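Local coordinates for polymerase nucleotidyl transferase domain-containing protein (Archaeoglobus fulgidus, PDB 1YLQ) that probably transfers a nucleotidyl group from a nucleoside triphosphate to an acceptor, as nucleotidyltransferases do, at residues Ile20-Ser25 with Ser36-Ala41; Lys13-Ala18 with Ile42-Phe47; Val46-Asn51 with Ile73-Glu78; Lys8-Lys13 with Gly58-Lys63. All blocks are in the same frame, centred on the assembly; numbering follows the deposited sequence.

How the contacts relate
Contacts 1, 2 and 3 follow one mixed sheet, whereas contact 4 joins two helices, 3-14 and 50-63. Contact 1 is a buried strand pair with backbone hydrogen bonds along it and two aspartates, Asp-37 and Asp-39, at one end. Contacts 2 and 3, with centres about 8 Å apart, share Val-46 and Phe-47 at the other end of strand 38-43; both are mainly buried, but contact 2 adds a serine-aspartate bond near the surface and contact 3 relies on an aromatic ring. Contact 4, partly buried, is apolar inside and lysine-rich outside. It meets contact 2 through Thr-11, whose CG2 packs on Ile-42 and Ala-18.

Contact 1: residues Ile20-Ser25 with Ser36-Ala41; sequences IYLYGS and SDIDVA. With SO4 (sulfate ion), chain C.
Tyr-23 and Asp-39 pair across two antiparallel strands where the nucleotidyltransferase fold carries its signature, a Gly-Ser pair (Gly-24, Ser-25) at the start of helix 25-28, followed by Asp-Ile-Asp (Asp-37 to Asp-39) where the next strand begins. The strand end of the contact is the tight part. Tyr-21 with Ala-41 and Tyr-23 with Asp-39 form hydrogen-bonded pairs, while Leu-22 and Val-40 make the non-hydrogen-bonded pair between them. On the Leu-22 face, Ile-20 CG2 lies 3.6 Å from Val-40 CG1, the two side chains lying side by side and pointing the same way, and Leu-22 CD2 reaches the methyls of Val-40 and Ile-38. On the other face Tyr-23, with chi1 at 51°, swings its ring under Asp-39. The Asp-39 CB sits 3.4 Å from the ring centroid, a CH-pi contact over the face, and Ala-41 CB touches the ring edge in plane.

Toward Gly-24 and Ser-25 the packing gives way to polar atoms, water and an anion. Gly-24 brings its CA to 3.1 Å from Asp-39 OD2, and Ser-25 N bonds to Ser-36 O. One water donates to both Tyr-23 O and Asp-37 O; another links Ser-25 OG to Asp-37 OD1, while Asp-37 OD2 bonds to Met-4 N of the second subunit. In related nucleotidyltransferases the equivalents of Asp-37 and Asp-39 bind metal ions and the Gly-Ser segment faces the nucleotide phosphates, which may hold here too. A sulfate, probably from the crystallisation liquor, lies beside Asp-39, its O2 accepting from Ser-36 N at 2.7 Å.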
# COMPACT_ATOMS: atom_id res chain seq x y z
N ILE A 20 -14.31 -5.62 3.68
CA ILE A 20 -13.26 -4.67 3.34
C ILE A 20 -12.84 -4.89 1.91
O ILE A 20 -12.52 -6.02 1.51
CB ILE A 20 -12.02 -4.79 4.30
CG1 ILE A 20 -12.47 -4.59 5.75
CG2 ILE A 20 -10.89 -3.81 3.85
CD1 ILE A 20 -11.53 -5.28 6.77
N TYR A 21 -12.80 -3.79 1.17
CA TYR A 21 -12.36 -3.82 -0.21
C TYR A 21 -11.19 -2.88 -0.43
O TYR A 21 -11.21 -1.74 0.07
CB TYR A 21 -13.51 -3.32 -1.07
CG TYR A 21 -14.77 -4.11 -0.88
CD1 TYR A 21 -15.00 -5.26 -1.61
CD2 TYR A 21 -15.75 -3.69 0.04
CE1 TYR A 21 -16.18 -5.99 -1.48
CE2 TYR A 21 -16.92 -4.45 0.23
CZ TYR A 21 -17.13 -5.58 -0.56
OH TYR A 21 -18.28 -6.33 -0.41
N LEU A 22 -10.22 -3.30 -1.25
CA LEU A 22 -9.02 -2.51 -1.58
C LEU A 22 -9.09 -1.99 -3.02
O LEU A 22 -9.48 -2.71 -3.93
CB LEU A 22 -7.74 -3.35 -1.39
CG LEU A 22 -7.44 -3.88 0.04
CD1 LEU A 22 -6.02 -4.60 0.09
CD2 LEU A 22 -7.49 -2.70 1.05
N TYR A 23 -8.78 -0.72 -3.23
CA TYR A 23 -8.57 -0.20 -4.57
C TYR A 23 -7.52 0.91 -4.48
O TYR A 23 -6.65 0.87 -3.58
CB TYR A 23 -9.91 0.21 -5.24
CG TYR A 23 -10.79 1.12 -4.42
CD1 TYR A 23 -11.47 0.60 -3.32
CD2 TYR A 23 -11.01 2.49 -4.77
CE1 TYR A 23 -12.29 1.39 -2.54
CE2 TYR A 23 -11.87 3.34 -3.94
CZ TYR A 23 -12.50 2.72 -2.85
OH TYR A 23 -13.36 3.32 -1.98
N GLY A 24 -7.52 1.82 -5.44
CA GLY A 24 -6.47 2.86 -5.51
C GLY A 24 -5.35 2.42 -6.46
O GLY A 24 -5.48 1.40 -7.14
N SER A 25 -4.27 3.18 -6.54
CA SER A 25 -3.30 3.04 -7.67
C SER A 25 -2.75 1.64 -7.81
O SER A 25 -2.71 1.08 -8.92
CB SER A 25 -2.17 4.05 -7.57
OG SER A 25 -1.44 3.90 -6.38
N SER A 36 -5.36 7.67 -4.75
CA SER A 36 -4.67 7.27 -3.53
C SER A 36 -3.89 5.94 -3.70
O SER A 36 -4.32 5.09 -4.46
CB SER A 36 -5.65 7.17 -2.38
OG SER A 36 -4.99 6.57 -1.27
N ASP A 37 -2.79 5.75 -2.97
CA ASP A 37 -1.96 4.52 -3.08
C ASP A 37 -2.79 3.25 -2.81
O ASP A 37 -2.79 2.32 -3.63
CB ASP A 37 -0.77 4.54 -2.12
CG ASP A 37 0.25 5.68 -2.44
OD1 ASP A 37 0.30 6.20 -3.56
OD2 ASP A 37 1.01 6.06 -1.53
N ILE A 38 -3.46 3.21 -1.66
CA ILE A 38 -4.40 2.15 -1.34
C ILE A 38 -5.66 2.87 -0.80
O ILE A 38 -5.60 3.62 0.20
CB ILE A 38 -3.84 1.12 -0.32
CG1 ILE A 38 -2.55 0.48 -0.84
CG2 ILE A 38 -4.92 0.02 0.02
CD1 ILE A 38 -1.79 -0.35 0.26
N ASP A 39 -6.76 2.72 -1.52
CA ASP A 39 -8.09 3.04 -0.92
C ASP A 39 -8.61 1.80 -0.20
O ASP A 39 -8.43 0.67 -0.67
CB ASP A 39 -9.07 3.47 -1.98
CG ASP A 39 -8.68 4.79 -2.60
OD1 ASP A 39 -8.79 5.82 -1.89
OD2 ASP A 39 -8.17 4.77 -3.76
N VAL A 40 -9.21 2.01 0.96
CA VAL A 40 -9.78 0.93 1.78
C VAL A 40 -11.23 1.27 2.05
O VAL A 40 -11.53 2.20 2.80
CB VAL A 40 -9.07 0.81 3.12
CG1 VAL A 40 -9.54 -0.47 3.86
CG2 VAL A 40 -7.55 0.73 2.95
N ALA A 41 -12.14 0.53 1.46
CA ALA A 41 -13.57 0.75 1.75
C ALA A 41 -13.98 -0.29 2.81
O ALA A 41 -13.73 -1.48 2.65
CB ALA A 41 -14.39 0.63 0.51
S SO4 C . -8.97 8.23 -4.71
O1 SO4 C . -9.05 9.03 -3.50
O2 SO4 C . -8.05 7.11 -4.65
O3 SO4 C . -10.25 7.58 -5.02
O4 SO4 C . -8.56 9.16 -5.77
O HOH W 1 -4.38 0.07 -4.29
O HOH W 2 -0.83 6.46 -5.84

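Contact 2: residues Lys13-Ala18 with Ile42-Phe47; sequences KDVQDA and IVSDVF
Asp-17 and Ser-44 meet through different first torsions: Asp-17 CG is tucked between its own N and carbonyl carbon (chi1 74°), while Ser-44 OG extends anti to its backbone N (chi1 168°). The aspartate belongs to a type I beta turn, Val-15 to Ala-18, which takes the chain from helix 3-14 into strand 19-23; the serine heads an ST turn just beyond strand 38-43. Ser-44 OG donates to Asp-17 OD1 at 2.6 Å, meeting the syn lone pair of that oxygen, on the side of OD2. The same hydroxyl oxygen accepts from Val-46 N at 3.0 Å, so the donor and acceptor functions of the hydroxyl are both engaged and its rotation is fixed. A water adds to the link at exposed Asp-17, donating to Asp-17 OD2 and weakly to Ser-44 OG.

Beneath this polar bridge the contact is apolar. Val-15, the first residue to leave the helix, points its side chain at the other segment and splits it between two neighbours. CG1 lies against the Ser-44 side chain and 4.1 Å from Val-46 CG2, whereas CG2 approaches the Phe-47 ring obliquely, 3.8 Å from CZ. Helix 50-63 covers the same cluster, with Arg-52 on Val-15 and Val-46 and Phe-56 against Phe-47. Nearer the sheet, Ala-18 CA makes a CA-H...O contact with Val-43 O, and the methyl Ala-18 CB rests 3.9 Å from Ile-42 CG2.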
# COMPACT_ATOMS: atom_id res chain seq x y z
N LYS A 13 -13.18 -6.24 15.12
CA LYS A 13 -13.41 -6.06 16.56
C LYS A 13 -14.60 -5.15 16.85
O LYS A 13 -15.36 -5.35 17.81
CB LYS A 13 -12.17 -5.48 17.22
CG LYS A 13 -12.25 -5.53 18.71
CD LYS A 13 -11.09 -4.88 19.44
CE LYS A 13 -11.51 -4.78 20.92
NZ LYS A 13 -10.58 -3.96 21.74
N ASP A 14 -14.73 -4.12 16.03
CA ASP A 14 -15.81 -3.13 16.16
C ASP A 14 -17.08 -3.58 15.40
O ASP A 14 -18.20 -3.67 15.95
CB ASP A 14 -15.30 -1.77 15.64
CG ASP A 14 -16.23 -0.62 16.02
OD1 ASP A 14 -17.47 -0.83 16.17
OD2 ASP A 14 -15.71 0.50 16.16
N VAL A 15 -16.90 -3.92 14.14
CA VAL A 15 -18.05 -4.22 13.27
C VAL A 15 -17.85 -5.62 12.67
O VAL A 15 -17.19 -5.76 11.64
CB VAL A 15 -18.23 -3.16 12.13
CG1 VAL A 15 -19.47 -3.48 11.25
CG2 VAL A 15 -18.33 -1.75 12.69
N GLN A 16 -18.44 -6.62 13.31
CA GLN A 16 -18.20 -8.01 12.96
C GLN A 16 -18.57 -8.32 11.51
O GLN A 16 -17.90 -9.12 10.85
CB GLN A 16 -19.03 -8.92 13.90
CG GLN A 16 -18.67 -10.35 13.77
CD GLN A 16 -19.21 -11.17 14.90
OE1 GLN A 16 -20.16 -10.74 15.58
NE2 GLN A 16 -18.61 -12.35 15.14
N ASP A 17 -19.63 -7.70 11.01
CA ASP A 17 -20.10 -8.06 9.68
C ASP A 17 -19.46 -7.25 8.56
O ASP A 17 -19.85 -7.39 7.39
CB ASP A 17 -21.64 -7.99 9.58
CG ASP A 17 -22.20 -6.53 9.53
OD1 ASP A 17 -21.45 -5.53 9.47
OD2 ASP A 17 -23.44 -6.36 9.56
N ALA A 18 -18.49 -6.40 8.89
CA ALA A 18 -17.97 -5.52 7.87
C ALA A 18 -17.19 -6.24 6.78
O ALA A 18 -16.55 -7.32 7.00
CB ALA A 18 -17.19 -4.31 8.46
N ILE A 42 -14.52 0.19 3.93
CA ILE A 42 -15.00 -0.67 4.99
C ILE A 42 -16.52 -0.50 5.05
O ILE A 42 -17.02 0.59 5.31
CB ILE A 42 -14.30 -0.31 6.31
CG1 ILE A 42 -12.77 -0.35 6.09
CG2 ILE A 42 -14.82 -1.30 7.51
CD1 ILE A 42 -11.96 0.09 7.25
N VAL A 43 -17.25 -1.57 4.78
CA VAL A 43 -18.62 -1.45 4.32
C VAL A 43 -19.53 -2.28 5.23
O VAL A 43 -19.34 -3.48 5.39
CB VAL A 43 -18.77 -1.99 2.87
CG1 VAL A 43 -20.22 -1.94 2.41
CG2 VAL A 43 -17.79 -1.23 1.87
N SER A 44 -20.55 -1.62 5.81
CA SER A 44 -21.54 -2.35 6.64
C SER A 44 -22.72 -1.43 6.79
O SER A 44 -22.54 -0.22 6.88
CB SER A 44 -20.95 -2.61 8.04
OG SER A 44 -21.98 -3.07 8.91
N ASP A 45 -23.93 -1.99 6.91
CA ASP A 45 -25.08 -1.11 7.19
C ASP A 45 -25.11 -0.65 8.65
O ASP A 45 -25.89 0.23 9.03
CB ASP A 45 -26.40 -1.75 6.78
CG ASP A 45 -26.63 -1.67 5.28
OD1 ASP A 45 -25.93 -0.87 4.56
OD2 ASP A 45 -27.53 -2.36 4.82
N VAL A 46 -24.23 -1.18 9.48
CA VAL A 46 -24.03 -0.54 10.80
C VAL A 46 -23.67 0.98 10.66
O VAL A 46 -24.01 1.79 11.49
CB VAL A 46 -22.94 -1.29 11.62
CG1 VAL A 46 -22.66 -0.63 12.94
CG2 VAL A 46 -23.44 -2.75 11.92
N PHE A 47 -23.03 1.36 9.57
CA PHE A 47 -22.62 2.74 9.37
C PHE A 47 -23.76 3.65 8.91
O PHE A 47 -23.55 4.86 8.65
CB PHE A 47 -21.44 2.79 8.40
CG PHE A 47 -20.20 2.07 8.93
CD1 PHE A 47 -19.72 2.33 10.21
CD2 PHE A 47 -19.50 1.17 8.12
CE1 PHE A 47 -18.59 1.69 10.70
CE2 PHE A 47 -18.33 0.54 8.58
CZ PHE A 47 -17.90 0.77 9.88
O HOH W 3 -24.96 -4.46 9.23

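Contact 3: residues Val46-Asn51 with Ile73-Glu78; sequences VFEDRN and ILTKKE
Phe-47 and Thr-75 bring their backbones closest here, with CA atoms 5.4 Å apart, inside a beta-alpha-beta unit made by strand 38-43, helix 50-63 and strand 69-74. Residues 46-48 belong to a 3-10 segment ahead of helix 50-63; across from Phe-47, strand 69-74 ends at Leu-74 and Thr-75 is the N-cap of helix 76-83. Both new helices are capped: Asp-49 OD1 accepts from Asn-51 N, and Thr-75 and Glu-78 form a capping box. In that box Glu-78 N donates to Thr-75 OG1, and Thr-75 N returns a bond of 3.0 Å to Glu-78 OE1 from above the carboxylate plane. Lys-53 adds a salt bridge to Glu-78 OE1, tying this cap to helix 50-63.

Between the segments the contact rests on carbon. Ile-73 CG2, anti to its backbone N, stands over the middle of the Phe-47 ring, 3.3 Å from the centroid and 1° off the normal, an almost centred CH-pi contact. Leu-74 O instead lies at the ring edge, in plane, 3.6 Å from Phe-47 CD2. Beside the ring, Thr-75, with OG1 committed to its cap, turns CG2 to the 3-10 segment, where Glu-48 is exposed. This methyl meets Glu-48 N at 3.6 Å and Glu-48 CG at 3.7 Å.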
# COMPACT_ATOMS: atom_id res chain seq x y z
N VAL A 46 -24.23 -1.18 9.48
CA VAL A 46 -24.03 -0.54 10.80
C VAL A 46 -23.67 0.98 10.66
O VAL A 46 -24.01 1.79 11.49
CB VAL A 46 -22.94 -1.29 11.62
CG1 VAL A 46 -22.66 -0.63 12.94
CG2 VAL A 46 -23.44 -2.75 11.92
N PHE A 47 -23.03 1.36 9.57
CA PHE A 47 -22.62 2.74 9.37
C PHE A 47 -23.76 3.65 8.91
O PHE A 47 -23.55 4.86 8.65
CB PHE A 47 -21.44 2.79 8.40
CG PHE A 47 -20.20 2.07 8.93
CD1 PHE A 47 -19.72 2.33 10.21
CD2 PHE A 47 -19.50 1.17 8.12
CE1 PHE A 47 -18.59 1.69 10.70
CE2 PHE A 47 -18.33 0.54 8.58
CZ PHE A 47 -17.90 0.77 9.88
N GLU A 48 -24.97 3.07 8.82
CA GLU A 48 -26.17 3.89 8.64
C GLU A 48 -26.32 4.84 9.85
O GLU A 48 -26.94 5.86 9.76
CB GLU A 48 -27.43 3.04 8.47
CG GLU A 48 -27.58 2.46 7.10
CD GLU A 48 -28.71 1.43 7.03
OE1 GLU A 48 -29.24 1.05 8.11
OE2 GLU A 48 -29.06 1.01 5.92
N ASP A 49 -25.72 4.49 10.97
CA ASP A 49 -25.74 5.35 12.14
C ASP A 49 -24.48 6.21 12.08
O ASP A 49 -23.37 5.69 12.21
CB ASP A 49 -25.78 4.50 13.42
CG ASP A 49 -25.67 5.33 14.68
OD1 ASP A 49 -25.22 6.46 14.62
OD2 ASP A 49 -26.02 4.85 15.75
N ARG A 50 -24.67 7.51 11.80
CA ARG A 50 -23.56 8.46 11.63
C ARG A 50 -22.62 8.44 12.82
O ARG A 50 -21.43 8.65 12.68
CB ARG A 50 -24.12 9.87 11.44
CG ARG A 50 -23.09 11.01 11.38
CD ARG A 50 -23.65 12.18 10.59
NE ARG A 50 -24.85 12.74 11.19
CZ ARG A 50 -25.57 13.74 10.67
NH1 ARG A 50 -25.27 14.26 9.48
NH2 ARG A 50 -26.60 14.19 11.33
N ASN A 51 -23.16 8.22 14.01
CA ASN A 51 -22.33 8.25 15.21
C ASN A 51 -21.34 7.09 15.22
O ASN A 51 -20.21 7.21 15.68
CB ASN A 51 -23.22 8.23 16.45
CG ASN A 51 -24.03 9.48 16.57
OD1 ASN A 51 -23.47 10.58 16.61
ND2 ASN A 51 -25.34 9.35 16.55
N ILE A 73 -15.65 4.82 4.86
CA ILE A 73 -16.48 4.06 5.81
C ILE A 73 -17.85 4.19 5.24
O ILE A 73 -18.41 5.29 5.19
CB ILE A 73 -16.38 4.74 7.21
CG1 ILE A 73 -14.87 4.92 7.62
CG2 ILE A 73 -17.23 3.96 8.26
CD1 ILE A 73 -13.97 3.53 7.41
N LEU A 74 -18.41 3.07 4.76
CA LEU A 74 -19.58 3.15 3.90
C LEU A 74 -20.70 2.18 4.29
O LEU A 74 -20.42 1.08 4.69
CB LEU A 74 -19.13 2.79 2.48
CG LEU A 74 -18.03 3.60 1.86
CD1 LEU A 74 -17.66 3.00 0.47
CD2 LEU A 74 -18.52 5.06 1.75
N THR A 75 -21.96 2.58 4.08
CA THR A 75 -23.06 1.66 4.12
C THR A 75 -23.00 0.83 2.81
O THR A 75 -22.25 1.20 1.87
CB THR A 75 -24.42 2.43 4.14
OG1 THR A 75 -24.53 3.21 2.95
CG2 THR A 75 -24.47 3.44 5.32
N LYS A 76 -23.85 -0.20 2.71
CA LYS A 76 -23.92 -0.98 1.46
C LYS A 76 -24.36 -0.14 0.23
O LYS A 76 -23.77 -0.27 -0.83
CB LYS A 76 -24.82 -2.22 1.61
CG LYS A 76 -24.07 -3.33 2.43
CD LYS A 76 -24.97 -4.54 2.68
CE LYS A 76 -24.13 -5.81 3.17
NZ LYS A 76 -25.10 -7.01 3.16
N LYS A 77 -25.37 0.71 0.38
CA LYS A 77 -25.80 1.60 -0.68
C LYS A 77 -24.70 2.53 -1.15
O LYS A 77 -24.54 2.78 -2.38
CB LYS A 77 -26.98 2.41 -0.12
CG LYS A 77 -27.61 3.42 -1.01
CD LYS A 77 -29.03 3.81 -0.49
CE LYS A 77 -29.48 5.19 -1.01
NZ LYS A 77 -30.74 5.61 -0.28
N GLU A 78 -23.94 3.06 -0.20
CA GLU A 78 -22.80 3.96 -0.50
C GLU A 78 -21.69 3.26 -1.28
O GLU A 78 -21.13 3.81 -2.24
CB GLU A 78 -22.25 4.59 0.82
CG GLU A 78 -23.17 5.73 1.31
CD GLU A 78 -22.82 6.16 2.71
OE1 GLU A 78 -21.94 5.53 3.37
OE2 GLU A 78 -23.43 7.12 3.16

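Contact 4: residues Lys8-Lys13 with Gly58-Lys63; sequences KEITKK and GKITKK
Ile-10 reaches from helix 3-14 toward helix 50-63 and lies among Lys-59, Ile-60 and Lys-63, dividing its two branches between them. The helix segments run nearly antiparallel (162°), their axes 10.8 Å apart, so side chains rather than backbones fill the space between them. Ile-10 CG2, anti to the backbone N, faces Ile-60 and comes within 3.9 Å of its CD1, the two side chains slanting past each other. The same methyl also meets the aliphatic part of Lys-59, at 4.3 Å from CD. The other branch ends in Ile-10 CD1, which presses on Lys-63 CG at 3.4 Å, a tight carbon pair. Lys-63 bends just after that point (chi2 58°): its CB bond aims at helix 3-14, but the rest of the chain leads away, and only the CB and CG portion packs on the isoleucine.

Ile-60 also serves a second neighbour. Its CD1 lies 3.9 Å from Thr-11 OG1, a hydroxyl whose hydrogen bond goes to Ile-7 O in its own helix. On the sheet side Ile-60 packs on Phe-71 and Thr-11 on Ile-20, so the two helices cover one sheet face and touch each other above it. Lys-59 NZ stays 6.9 Å from Lys-13 NZ. The association is thus essentially hydrophobic: lysines lend methylenes to it, while Lys-63 leads its ammonium group away and Lys-59 NZ is paired with Glu-55 in a salt bridge. Glu-55, and weakly Asp-14, would be expected to moderate the charge of Lys-59 beside Lys-13.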
# COMPACT_ATOMS: atom_id res chain seq x y z
N LYS A 8 -7.84 -5.26 9.29
CA LYS A 8 -8.91 -6.27 9.34
C LYS A 8 -9.21 -6.49 10.83
O LYS A 8 -10.38 -6.62 11.23
CB LYS A 8 -8.48 -7.57 8.62
CG LYS A 8 -9.60 -8.69 8.36
CD LYS A 8 -10.26 -8.53 6.94
CE LYS A 8 -11.53 -9.44 6.70
NZ LYS A 8 -12.85 -8.70 6.43
N GLU A 9 -8.18 -6.50 11.67
CA GLU A 9 -8.42 -6.80 13.09
C GLU A 9 -9.20 -5.75 13.86
O GLU A 9 -10.18 -6.09 14.52
CB GLU A 9 -7.16 -7.24 13.80
CG GLU A 9 -6.82 -8.69 13.40
CD GLU A 9 -8.09 -9.59 13.26
OE1 GLU A 9 -8.59 -10.13 14.29
OE2 GLU A 9 -8.57 -9.77 12.12
N ILE A 10 -8.80 -4.49 13.73
CA ILE A 10 -9.53 -3.35 14.28
C ILE A 10 -10.97 -3.35 13.76
O ILE A 10 -11.91 -3.12 14.51
CB ILE A 10 -8.81 -2.01 13.89
CG1 ILE A 10 -7.46 -1.93 14.62
CG2 ILE A 10 -9.73 -0.76 14.13
CD1 ILE A 10 -6.41 -1.06 13.92
N THR A 11 -11.14 -3.61 12.47
CA THR A 11 -12.45 -3.47 11.83
C THR A 11 -13.38 -4.54 12.43
O THR A 11 -14.47 -4.23 12.95
CB THR A 11 -12.35 -3.67 10.30
OG1 THR A 11 -11.59 -2.60 9.74
CG2 THR A 11 -13.76 -3.77 9.61
N LYS A 12 -12.92 -5.78 12.40
CA LYS A 12 -13.76 -6.89 12.81
C LYS A 12 -14.05 -6.91 14.33
O LYS A 12 -15.06 -7.48 14.77
CB LYS A 12 -13.15 -8.21 12.35
CG LYS A 12 -13.32 -8.56 10.86
CD LYS A 12 -14.55 -7.88 10.19
CE LYS A 12 -15.33 -8.88 9.32
NZ LYS A 12 -14.61 -10.17 9.17
N LYS A 13 -13.18 -6.24 15.12
CA LYS A 13 -13.41 -6.06 16.56
C LYS A 13 -14.60 -5.15 16.85
O LYS A 13 -15.36 -5.35 17.81
CB LYS A 13 -12.17 -5.48 17.22
CG LYS A 13 -12.25 -5.53 18.71
CD LYS A 13 -11.09 -4.88 19.44
CE LYS A 13 -11.51 -4.78 20.92
NZ LYS A 13 -10.58 -3.96 21.74
N GLY A 58 -12.73 7.73 13.38
CA GLY A 58 -11.77 8.35 14.27
C GLY A 58 -10.75 7.33 14.77
O GLY A 58 -9.54 7.58 14.76
N LYS A 59 -11.25 6.17 15.20
CA LYS A 59 -10.41 5.04 15.64
C LYS A 59 -9.40 4.60 14.56
O LYS A 59 -8.19 4.48 14.83
CB LYS A 59 -11.30 3.83 15.95
CG LYS A 59 -10.97 3.14 17.27
CD LYS A 59 -11.37 1.68 17.25
CE LYS A 59 -12.87 1.48 17.12
NZ LYS A 59 -13.58 1.34 18.45
N ILE A 60 -9.89 4.32 13.36
CA ILE A 60 -9.02 3.73 12.34
C ILE A 60 -7.98 4.72 11.81
O ILE A 60 -6.81 4.33 11.58
CB ILE A 60 -9.82 2.99 11.22
CG1 ILE A 60 -8.89 1.99 10.49
CG2 ILE A 60 -10.42 3.94 10.23
CD1 ILE A 60 -9.40 0.53 10.50
N THR A 61 -8.36 5.99 11.63
CA THR A 61 -7.39 7.00 11.14
C THR A 61 -6.33 7.41 12.17
O THR A 61 -5.18 7.70 11.79
CB THR A 61 -8.05 8.31 10.59
OG1 THR A 61 -8.96 8.84 11.55
CG2 THR A 61 -8.78 8.02 9.24
N LYS A 62 -6.70 7.45 13.45
CA LYS A 62 -5.73 7.68 14.52
C LYS A 62 -4.69 6.55 14.56
O LYS A 62 -3.52 6.78 14.75
CB LYS A 62 -6.44 7.84 15.87
CG LYS A 62 -5.56 7.69 17.10
CD LYS A 62 -6.38 7.52 18.36
CE LYS A 62 -5.51 7.07 19.53
NZ LYS A 62 -6.30 6.93 20.80
N LYS A 63 -5.15 5.32 14.37
CA LYS A 63 -4.24 4.17 14.31
C LYS A 63 -3.29 4.28 13.11
O LYS A 63 -2.10 3.96 13.21
CB LYS A 63 -5.07 2.87 14.27
CG LYS A 63 -4.24 1.58 14.26
CD LYS A 63 -3.30 1.45 15.47
CE LYS A 63 -2.21 0.40 15.22
NZ LYS A 63 -0.96 0.74 15.92